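Local coordinates for 33-36 kDa outer membrane protein (Acinetobacter baumannii, PDB 6GIE) that forms an outer-membrane beta-barrel that probably acts as a porin channel and may bear on susceptibility to carbapenems, at residues Tyr109-Thr121 with Gly134-Leu146. Sequence-based numbering, arbitrary orientation.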
loop_
_atom_site.group_PDB
_atom_site.type_symbol
_atom_site.label_atom_id
_atom_site.label_comp_id
_atom_site.label_asym_id
_atom_site.label_seq_id
_atom_site.Cartn_x
_atom_site.Cartn_y
_atom_site.Cartn_z
ATOM N N TYR A 109 12.896 -23.790 -0.482
ATOM C CA TYR A 109 11.495 -24.085 -0.835
ATOM C C TYR A 109 10.862 -22.896 -1.518
ATOM O O TYR A 109 11.098 -22.699 -2.705
ATOM C CB TYR A 109 10.662 -24.512 0.386
ATOM C CG TYR A 109 11.188 -25.751 1.089
ATOM C CD1 TYR A 109 11.600 -26.881 0.362
ATOM C CD2 TYR A 109 11.280 -25.791 2.487
ATOM C CE1 TYR A 109 12.093 -27.994 1.004
ATOM C CE2 TYR A 109 11.766 -26.909 3.134
ATOM C CZ TYR A 109 12.168 -27.997 2.389
ATOM O OH TYR A 109 12.650 -29.094 3.043
ATOM N N LEU A 110 10.067 -22.109 -0.788
ATOM C CA LEU A 110 9.419 -20.968 -1.339
ATOM C C LEU A 110 10.134 -19.749 -0.773
ATOM O O LEU A 110 10.732 -19.834 0.297
ATOM C CB LEU A 110 7.952 -20.922 -0.900
ATOM C CG LEU A 110 7.088 -22.151 -1.084
ATOM C CD1 LEU A 110 5.786 -21.975 -0.333
ATOM C CD2 LEU A 110 6.839 -22.414 -2.562
ATOM N N PRO A 111 10.042 -18.603 -1.480
ATOM C CA PRO A 111 10.451 -17.334 -0.878
ATOM C C PRO A 111 9.516 -17.054 0.282
ATOM O O PRO A 111 8.306 -17.265 0.183
ATOM C CB PRO A 111 10.275 -16.330 -2.011
ATOM C CG PRO A 111 10.352 -17.189 -3.267
ATOM C CD PRO A 111 9.701 -18.457 -2.910
ATOM N N VAL A 112 10.091 -16.603 1.376
ATOM C CA VAL A 112 9.376 -16.301 2.599
ATOM C C VAL A 112 9.424 -14.746 2.822
ATOM O O VAL A 112 10.179 -14.044 2.215
ATOM C CB VAL A 112 10.028 -17.195 3.693
ATOM C CG1 VAL A 112 10.117 -16.543 5.067
ATOM C CG2 VAL A 112 9.336 -18.587 3.694
ATOM N N TYR A 113 8.552 -14.229 3.653
ATOM C CA TYR A 113 8.310 -12.832 3.773
ATOM C C TYR A 113 7.867 -12.555 5.199
ATOM O O TYR A 113 7.114 -13.357 5.764
ATOM C CB TYR A 113 7.195 -12.432 2.837
ATOM C CG TYR A 113 6.702 -11.010 3.042
ATOM C CD1 TYR A 113 5.675 -10.729 3.939
ATOM C CD2 TYR A 113 7.223 -9.958 2.310
ATOM C CE1 TYR A 113 5.237 -9.455 4.137
ATOM C CE2 TYR A 113 6.787 -8.678 2.513
ATOM C CZ TYR A 113 5.776 -8.441 3.438
ATOM O OH TYR A 113 5.249 -7.152 3.606
ATOM N N ALA A 114 8.396 -11.474 5.790
ATOM C CA ALA A 114 7.954 -11.019 7.089
ATOM C C ALA A 114 7.860 -9.520 7.135
ATOM O O ALA A 114 8.586 -8.854 6.400
ATOM C CB ALA A 114 8.885 -11.509 8.110
ATOM N N SER A 115 6.923 -8.985 7.930
ATOM C CA SER A 115 6.825 -7.544 8.082
ATOM C C SER A 115 6.545 -7.175 9.493
ATOM O O SER A 115 5.980 -7.933 10.232
ATOM C CB SER A 115 5.754 -6.933 7.185
ATOM O OG SER A 115 4.498 -6.823 7.883
ATOM N N ALA A 116 6.981 -5.968 9.836
ATOM C CA ALA A 116 6.826 -5.384 11.159
ATOM C C ALA A 116 6.593 -3.861 10.994
ATOM O O ALA A 116 7.228 -3.210 10.128
ATOM C CB ALA A 116 8.085 -5.635 11.993
ATOM N N SER A 117 5.656 -3.331 11.786
ATOM C CA SER A 117 5.415 -1.923 11.836
ATOM C C SER A 117 4.897 -1.479 13.167
ATOM O O SER A 117 4.354 -2.292 13.986
ATOM C CB SER A 117 4.440 -1.507 10.726
ATOM O OG SER A 117 3.427 -2.435 10.684
ATOM N N TYR A 118 5.129 -0.175 13.385
ATOM C CA TYR A 118 4.820 0.505 14.623
ATOM C C TYR A 118 4.414 1.939 14.299
ATOM O O TYR A 118 5.048 2.560 13.459
ATOM C CB TYR A 118 6.017 0.563 15.511
ATOM C CG TYR A 118 5.769 1.407 16.749
ATOM C CD1 TYR A 118 4.913 0.955 17.745
ATOM C CD2 TYR A 118 6.396 2.649 16.932
ATOM C CE1 TYR A 118 4.676 1.685 18.893
ATOM C CE2 TYR A 118 6.147 3.411 18.062
ATOM C CZ TYR A 118 5.290 2.916 19.041
ATOM O OH TYR A 118 5.034 3.627 20.197
ATOM N N ASN A 119 3.369 2.427 14.989
ATOM C CA ASN A 119 2.817 3.762 14.808
ATOM C C ASN A 119 2.494 4.294 16.137
ATOM O O ASN A 119 1.939 3.594 16.990
ATOM C CB ASN A 119 1.474 3.763 14.044
ATOM C CG ASN A 119 1.613 3.274 12.643
ATOM O OD1 ASN A 119 1.732 4.062 11.735
ATOM N ND2 ASN A 119 1.629 1.962 12.464
ATOM N N HIS A 120 2.772 5.564 16.287
ATOM C CA HIS A 120 2.578 6.238 17.532
ATOM C C HIS A 120 1.827 7.504 17.165
ATOM O O HIS A 120 2.196 8.127 16.202
ATOM C CB HIS A 120 3.954 6.565 18.125
ATOM C CG HIS A 120 3.904 7.538 19.235
ATOM N ND1 HIS A 120 3.504 7.187 20.505
ATOM C CD2 HIS A 120 4.179 8.859 19.273
ATOM C CE1 HIS A 120 3.554 8.247 21.295
ATOM N NE2 HIS A 120 3.955 9.280 20.570
ATOM N N THR A 121 0.793 7.845 17.927
ATOM C CA THR A 121 -0.157 8.896 17.607
ATOM C C THR A 121 -0.352 9.787 18.814
ATOM O O THR A 121 -0.482 9.283 19.929
ATOM C CB THR A 121 -1.525 8.302 17.215
ATOM O OG1 THR A 121 -1.394 7.576 15.976
ATOM C CG2 THR A 121 -2.603 9.413 17.043
ATOM N N GLY A 134 -2.049 6.328 22.046
ATOM C CA GLY A 134 -2.148 5.634 20.756
ATOM C C GLY A 134 -0.842 5.016 20.249
ATOM O O GLY A 134 -0.039 5.708 19.634
ATOM N N ASP A 135 -0.621 3.725 20.533
ATOM C CA ASP A 135 0.535 2.951 20.034
ATOM C C ASP A 135 0.002 1.639 19.445
ATOM O O ASP A 135 -0.553 0.788 20.183
ATOM C CB ASP A 135 1.563 2.611 21.138
ATOM C CG ASP A 135 2.573 3.791 21.458
ATOM O OD1 ASP A 135 2.661 4.819 20.739
ATOM O OD2 ASP A 135 3.307 3.682 22.462
ATOM N N ARG A 136 0.192 1.466 18.137
ATOM C CA ARG A 136 -0.203 0.248 17.463
ATOM C C ARG A 136 1.000 -0.408 16.796
ATOM O O ARG A 136 1.934 0.275 16.333
ATOM C CB ARG A 136 -1.291 0.556 16.428
ATOM C CG ARG A 136 -1.648 -0.595 15.487
ATOM C CD ARG A 136 -3.047 -0.476 14.861
ATOM N NE ARG A 136 -4.032 -0.997 15.810
ATOM C CZ ARG A 136 -4.974 -0.293 16.441
ATOM N NH1 ARG A 136 -5.159 1.011 16.206
ATOM N NH2 ARG A 136 -5.756 -0.916 17.320
ATOM N N TYR A 137 0.987 -1.738 16.772
ATOM C CA TYR A 137 1.961 -2.483 16.000
ATOM C C TYR A 137 1.346 -3.624 15.243
ATOM O O TYR A 137 0.291 -4.101 15.604
ATOM C CB TYR A 137 3.064 -2.993 16.912
ATOM C CG TYR A 137 2.739 -4.150 17.839
ATOM C CD1 TYR A 137 2.936 -5.456 17.431
ATOM C CD2 TYR A 137 2.256 -3.940 19.131
ATOM C CE1 TYR A 137 2.642 -6.512 18.255
ATOM C CE2 TYR A 137 1.978 -4.996 19.981
ATOM C CZ TYR A 137 2.179 -6.282 19.536
ATOM O OH TYR A 137 1.897 -7.357 20.362
ATOM N N ALA A 138 2.058 -4.067 14.222
ATOM C CA ALA A 138 1.678 -5.197 13.409
ATOM C C ALA A 138 2.919 -5.961 13.013
ATOM O O ALA A 138 4.002 -5.361 12.781
ATOM C CB ALA A 138 0.923 -4.765 12.130
ATOM N N LEU A 139 2.734 -7.288 12.961
ATOM C CA LEU A 139 3.681 -8.232 12.385
ATOM C C LEU A 139 2.947 -9.169 11.418
ATOM O O LEU A 139 1.770 -9.498 11.668
ATOM C CB LEU A 139 4.243 -9.127 13.486
ATOM C CG LEU A 139 4.941 -8.425 14.616
ATOM C CD1 LEU A 139 5.249 -9.437 15.696
ATOM C CD2 LEU A 139 6.209 -7.764 14.088
ATOM N N GLU A 140 3.649 -9.617 10.369
ATOM C CA GLU A 140 3.128 -10.567 9.428
ATOM C C GLU A 140 4.254 -11.456 9.036
ATOM O O GLU A 140 5.420 -11.046 8.977
ATOM C CB GLU A 140 2.614 -9.979 8.101
ATOM C CG GLU A 140 1.747 -8.755 8.145
ATOM C CD GLU A 140 1.648 -8.085 6.754
ATOM O OE1 GLU A 140 2.646 -7.426 6.328
ATOM O OE2 GLU A 140 0.594 -8.218 6.071
ATOM N N ALA A 141 3.861 -12.679 8.681
ATOM C CA ALA A 141 4.751 -13.620 8.067
ATOM C C ALA A 141 3.973 -14.231 6.926
ATOM O O ALA A 141 2.805 -14.511 7.083
ATOM C CB ALA A 141 5.138 -14.724 9.086
ATOM N N GLY A 142 4.654 -14.543 5.840
ATOM C CA GLY A 142 4.053 -15.322 4.845
ATOM C C GLY A 142 4.937 -15.855 3.782
ATOM O O GLY A 142 6.111 -15.962 3.981
ATOM N N ALA A 143 4.350 -16.215 2.635
ATOM C CA ALA A 143 5.156 -16.827 1.595
ATOM C C ALA A 143 4.682 -16.413 0.202
ATOM O O ALA A 143 3.532 -16.035 0.028
ATOM C CB ALA A 143 5.104 -18.369 1.770
ATOM N N MET A 144 5.594 -16.465 -0.766
ATOM C CA MET A 144 5.261 -16.361 -2.170
ATOM C C MET A 144 4.948 -17.749 -2.735
ATOM O O MET A 144 5.835 -18.516 -3.193
ATOM C CB MET A 144 6.344 -15.665 -2.976
ATOM C CG MET A 144 5.973 -14.177 -3.079
ATOM S SD MET A 144 7.229 -13.138 -3.750
ATOM C CE MET A 144 7.482 -13.639 -5.467
ATOM N N LEU A 145 3.669 -18.058 -2.709
ATOM C CA LEU A 145 3.211 -19.366 -3.137
ATOM C C LEU A 145 3.441 -19.594 -4.628
ATOM O O LEU A 145 3.560 -20.716 -5.044
ATOM C CB LEU A 145 1.746 -19.571 -2.733
ATOM C CG LEU A 145 1.477 -19.528 -1.212
ATOM C CD1 LEU A 145 0.043 -19.954 -0.917
ATOM C CD2 LEU A 145 2.412 -20.407 -0.379
ATOM N N LEU A 146 3.501 -18.540 -5.431
ATOM C CA LEU A 146 3.856 -18.661 -6.827
ATOM C C LEU A 146 4.628 -17.397 -7.035
ATOM O O LEU A 146 4.557 -16.507 -6.230
ATOM C CB LEU A 146 2.618 -18.724 -7.764
ATOM C CG LEU A 146 1.736 -19.987 -7.870
ATOM C CD1 LEU A 146 0.609 -19.773 -8.882
ATOM C CD2 LEU A 146 2.522 -21.186 -8.324
HETATM O O HOH W 1 3.743 -5.166 9.746
#
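Ser115 and Glu140 face each other as a hydrogen-bonded pair between antiparallel strands 112-121 and 135-144, whose axes approach to 4.5 Å. Two backbone bonds join them, Ser115 N to Glu140 O and Glu140 N to Ser115 O. The Glu140 side chain then leans back over its partner. Beyond CB, Glu140 CG passes Ser115 OG at 3.4 Å; with CG anti to the carbonyl carbon (chi1 -45°) and the chain extended beyond it, CD follows alongside the serine. At the tip, Glu140 OE1 accepts a bond from Ser115 OG, very short at 2.5 Å, while Glu140 OE2 forms a salt bridge with Arg194, which probably favours the charged carboxylate. Glu140 OE1 also lies in the plane of the Tyr113 ring, at its edge, the two groups turned 81° apart. A water donates to Ser115 OG and also bonds Ser117 OG, extending this polar row on the same face.

On the other face, Leu139 CD2 packs against Ala116 CB at 3.5 Å. Further along, His120 ND1 donates to the syn lone pair of Asp135 OD1 (161° at the hydrogen), the acceptor lying in the imidazole plane.

The pair is the middle of an antiparallel meander in the porin barrel wall: strand 94-105 flanks 112-121, with Glu102 bonding Tyr113 OH, and strand 149-157 flanks 135-144, with Tyr155 bonding Tyr137 OH.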